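Long-range contact in Aac(6')-Ih protein (Acinetobacter baumannii, PDB 4E8O), which probably transfers an acetyl group from acetyl coenzyme A to the 6'-amino group of aminoglycoside antibiotics, a GNAT-family route to drug resistance: residues V96-G101 with E132-A137. Residues are numbered along the deposited sequence; the frame is centred on the assembly and turned at random.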
ATOM      1  N   VAL B  96      -7.366  -8.498  -0.045  1.00 25.37           N
ATOM      2  CA  VAL B  96      -8.222  -7.762   0.882  1.00 24.54           C
ATOM      3  C   VAL B  96      -9.011  -6.707   0.112  1.00 23.99           C
ATOM      4  O   VAL B  96      -8.572  -6.249  -0.945  1.00 23.91           O
ATOM      5  CB  VAL B  96      -7.402  -7.040   1.986  1.00 23.21           C
ATOM      6  CG1 VAL B  96      -6.628  -8.032   2.834  1.00 23.81           C
ATOM      7  CG2 VAL B  96      -6.451  -6.013   1.368  1.00 21.70           C
ATOM      8  N   ALA B  97     -10.168  -6.312   0.636  1.00 22.87           N
ATOM      9  CA  ALA B  97     -10.899  -5.193   0.050  1.00 21.46           C
ATOM     10  C   ALA B  97     -10.230  -3.922   0.542  1.00 19.55           C
ATOM     11  O   ALA B  97      -9.612  -3.925   1.602  1.00 19.71           O
ATOM     12  CB  ALA B  97     -12.349  -5.222   0.466  1.00 21.92           C
ATOM     13  N   PHE B  98     -10.331  -2.837  -0.217  1.00 18.65           N
ATOM     14  CA  PHE B  98      -9.724  -1.584   0.219  1.00 19.14           C
ATOM     15  C   PHE B  98     -10.615  -0.404  -0.130  1.00 18.34           C
ATOM     16  O   PHE B  98     -11.088  -0.299  -1.264  1.00 19.80           O
ATOM     17  CB  PHE B  98      -8.325  -1.419  -0.392  1.00 19.92           C
ATOM     18  CG  PHE B  98      -7.560  -0.231   0.138  1.00 21.13           C
ATOM     19  CD1 PHE B  98      -6.691  -0.368   1.212  1.00 22.64           C
ATOM     20  CD2 PHE B  98      -7.693   1.014  -0.454  1.00 21.58           C
ATOM     21  CE1 PHE B  98      -5.981   0.722   1.695  1.00 23.48           C
ATOM     22  CE2 PHE B  98      -6.986   2.110   0.020  1.00 22.59           C
ATOM     23  CZ  PHE B  98      -6.129   1.964   1.097  1.00 23.35           C
ATOM     24  N   LEU B  99     -10.849   0.472   0.847  1.00 17.16           N
ATOM     25  CA  LEU B  99     -11.687   1.651   0.642  1.00 18.68           C
ATOM     26  C   LEU B  99     -10.870   2.756  -0.006  1.00 19.93           C
ATOM     27  O   LEU B  99      -9.963   3.315   0.618  1.00 20.77           O
ATOM     28  CB  LEU B  99     -12.269   2.146   1.973  1.00 19.33           C
ATOM     29  CG  LEU B  99     -13.310   3.257   1.849  1.00 20.52           C
ATOM     30  CD1 LEU B  99     -14.511   2.734   1.097  1.00 20.53           C
ATOM     31  CD2 LEU B  99     -13.725   3.802   3.211  1.00 22.36           C
ATOM     32  N   GLU B 100     -11.182   3.067  -1.260  1.00 20.34           N
ATOM     33  CA  GLU B 100     -10.430   4.078  -1.983  1.00 20.08           C
ATOM     34  C   GLU B 100     -10.970   5.462  -1.674  1.00 21.92           C
ATOM     35  O   GLU B 100     -10.206   6.421  -1.574  1.00 21.94           O
ATOM     36  CB  GLU B 100     -10.480   3.813  -3.487  1.00 21.31           C
ATOM     37  CG  GLU B 100      -9.978   2.433  -3.892  1.00 22.06           C
ATOM     38  CD  GLU B 100      -8.470   2.355  -3.976  1.00 23.40           C
ATOM     39  OE1 GLU B 100      -7.808   3.400  -3.825  1.00 23.85           O
ATOM     40  OE2 GLU B 100      -7.940   1.244  -4.202  1.00 23.98           O
ATOM     41  N   GLY B 101     -12.286   5.566  -1.514  1.00 22.57           N
ATOM     42  CA  GLY B 101     -12.895   6.849  -1.238  1.00 22.63           C
ATOM     43  C   GLY B 101     -14.360   6.736  -0.891  1.00 24.21           C
ATOM     44  O   GLY B 101     -15.086   5.914  -1.454  1.00 24.46           O
ATOM     45  N   GLU B 132     -10.907  -9.467   5.034  1.00 26.45           N
ATOM     46  CA  GLU B 132     -10.488  -8.192   5.602  1.00 25.01           C
ATOM     47  C   GLU B 132     -10.826  -7.029   4.668  1.00 23.22           C
ATOM     48  O   GLU B 132     -10.766  -7.164   3.440  1.00 22.43           O
ATOM     49  CB  GLU B 132      -8.989  -8.210   5.943  1.00 24.60           C
ATOM     50  CG  GLU B 132      -8.638  -9.062   7.164  1.00 27.38           C
ATOM     51  CD  GLU B 132      -7.159  -9.042   7.489  1.00 29.21           C
ATOM     52  OE1 GLU B 132      -6.345  -9.039   6.544  1.00 29.31           O
ATOM     53  OE2 GLU B 132      -6.803  -9.035   8.688  1.00 30.39           O
ATOM     54  N   PHE B 133     -11.181  -5.894   5.270  1.00 22.48           N
ATOM     55  CA  PHE B 133     -11.575  -4.681   4.559  1.00 21.20           C
ATOM     56  C   PHE B 133     -10.736  -3.571   5.182  1.00 20.85           C
ATOM     57  O   PHE B 133     -10.929  -3.217   6.350  1.00 21.41           O
ATOM     58  CB  PHE B 133     -13.070  -4.419   4.785  1.00 21.61           C
ATOM     59  CG  PHE B 133     -13.651  -3.298   3.950  1.00 21.25           C
ATOM     60  CD1 PHE B 133     -12.884  -2.612   3.023  1.00 20.40           C
ATOM     61  CD2 PHE B 133     -14.982  -2.933   4.106  1.00 22.19           C
ATOM     62  CE1 PHE B 133     -13.429  -1.584   2.271  1.00 20.79           C
ATOM     63  CE2 PHE B 133     -15.537  -1.908   3.356  1.00 21.53           C
ATOM     64  CZ  PHE B 133     -14.758  -1.230   2.438  1.00 21.17           C
ATOM     65  N   ALA B 134      -9.791  -3.043   4.411  1.00 19.84           N
ATOM     66  CA  ALA B 134      -8.853  -2.049   4.921  1.00 18.93           C
ATOM     67  C   ALA B 134      -9.101  -0.695   4.278  1.00 18.10           C
ATOM     68  O   ALA B 134      -9.840  -0.585   3.301  1.00 18.80           O
ATOM     69  CB  ALA B 134      -7.417  -2.491   4.679  1.00 18.12           C
ATOM     70  N   SER B 135      -8.473   0.334   4.834  1.00 18.78           N
ATOM     71  CA  SER B 135      -8.606   1.699   4.339  1.00 20.28           C
ATOM     72  C   SER B 135      -7.442   2.480   4.916  1.00 21.43           C
ATOM     73  O   SER B 135      -6.655   1.934   5.698  1.00 20.84           O
ATOM     74  CB  SER B 135      -9.934   2.302   4.790  1.00 21.92           C
ATOM     75  OG  SER B 135     -10.133   3.606   4.259  1.00 22.64           O
ATOM     76  N   ASP B 136      -7.310   3.744   4.527  1.00 22.10           N
ATOM     77  CA  ASP B 136      -6.291   4.594   5.134  1.00 24.11           C
ATOM     78  C   ASP B 136      -6.729   6.051   5.100  1.00 24.66           C
ATOM     79  O   ASP B 136      -7.729   6.391   4.464  1.00 25.34           O
ATOM     80  CB  ASP B 136      -4.919   4.401   4.466  1.00 25.67           C
ATOM     81  CG  ASP B 136      -4.878   4.907   3.032  1.00 27.54           C
ATOM     82  OD1 ASP B 136      -5.928   5.310   2.488  1.00 28.66           O
ATOM     83  OD2 ASP B 136      -3.784   4.894   2.435  1.00 28.30           O
ATOM     84  N   ALA B 137      -5.985   6.904   5.793  1.00 23.26           N
ATOM     85  CA  ALA B 137      -6.311   8.318   5.861  1.00 21.97           C
ATOM     86  C   ALA B 137      -5.046   9.079   6.178  1.00 22.22           C
ATOM     87  O   ALA B 137      -4.157   8.549   6.847  1.00 22.75           O
ATOM     88  CB  ALA B 137      -7.334   8.564   6.934  1.00 21.53           C
TER
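Ala97 and Phe98 lie beside Phe133 and Ala134 on strands 96-104 and 132-138, parallel neighbours in the GNAT sheet joined by a beta-alpha-beta crossover through helix 113-127. Three backbone hydrogen bonds join them: Ala97 N to Glu132 O, Ala134 N to Ala97 O, straight at the hydrogen (179°), and Leu99 N to Ala134 O. Beyond this last bond the strands splay apart, consistent with the parting of these strands where GNAT enzymes take up acetyl coenzyme A. On the helix 113-127 face, the Phe133 ring sits in the shallow dip between the Ala97 methyl and Leu99, Phe133 CD1 resting 3.7 Å from Ala97 CB. Its anti chi1 (-172°) tips the ring forward and toward the neighbouring strand, so that Phe133 CE1 faces the Phe98-Leu99 peptide, 3.9 Å from Leu99 CB. Ser135 OG, hydrogen-bonded to His148 NE2, sits 3.5 Å from Leu99 CB. On the other face the sizes are reversed: Ala134 is the small residue, and the Phe98 ring leans over the splaying backbone. Ser135 CA lies over one face of the Phe98 ring, 4.2 Å from its centroid (CH-pi); Arg84 also makes a cation-pi contact with this ring. Residues 132-137 pair antiparallel with the second subunit, continuing the sheet. Asp136 OD1 approaches Phe98 CZ at 3.6 Å, carboxylate and ring planes 75° apart.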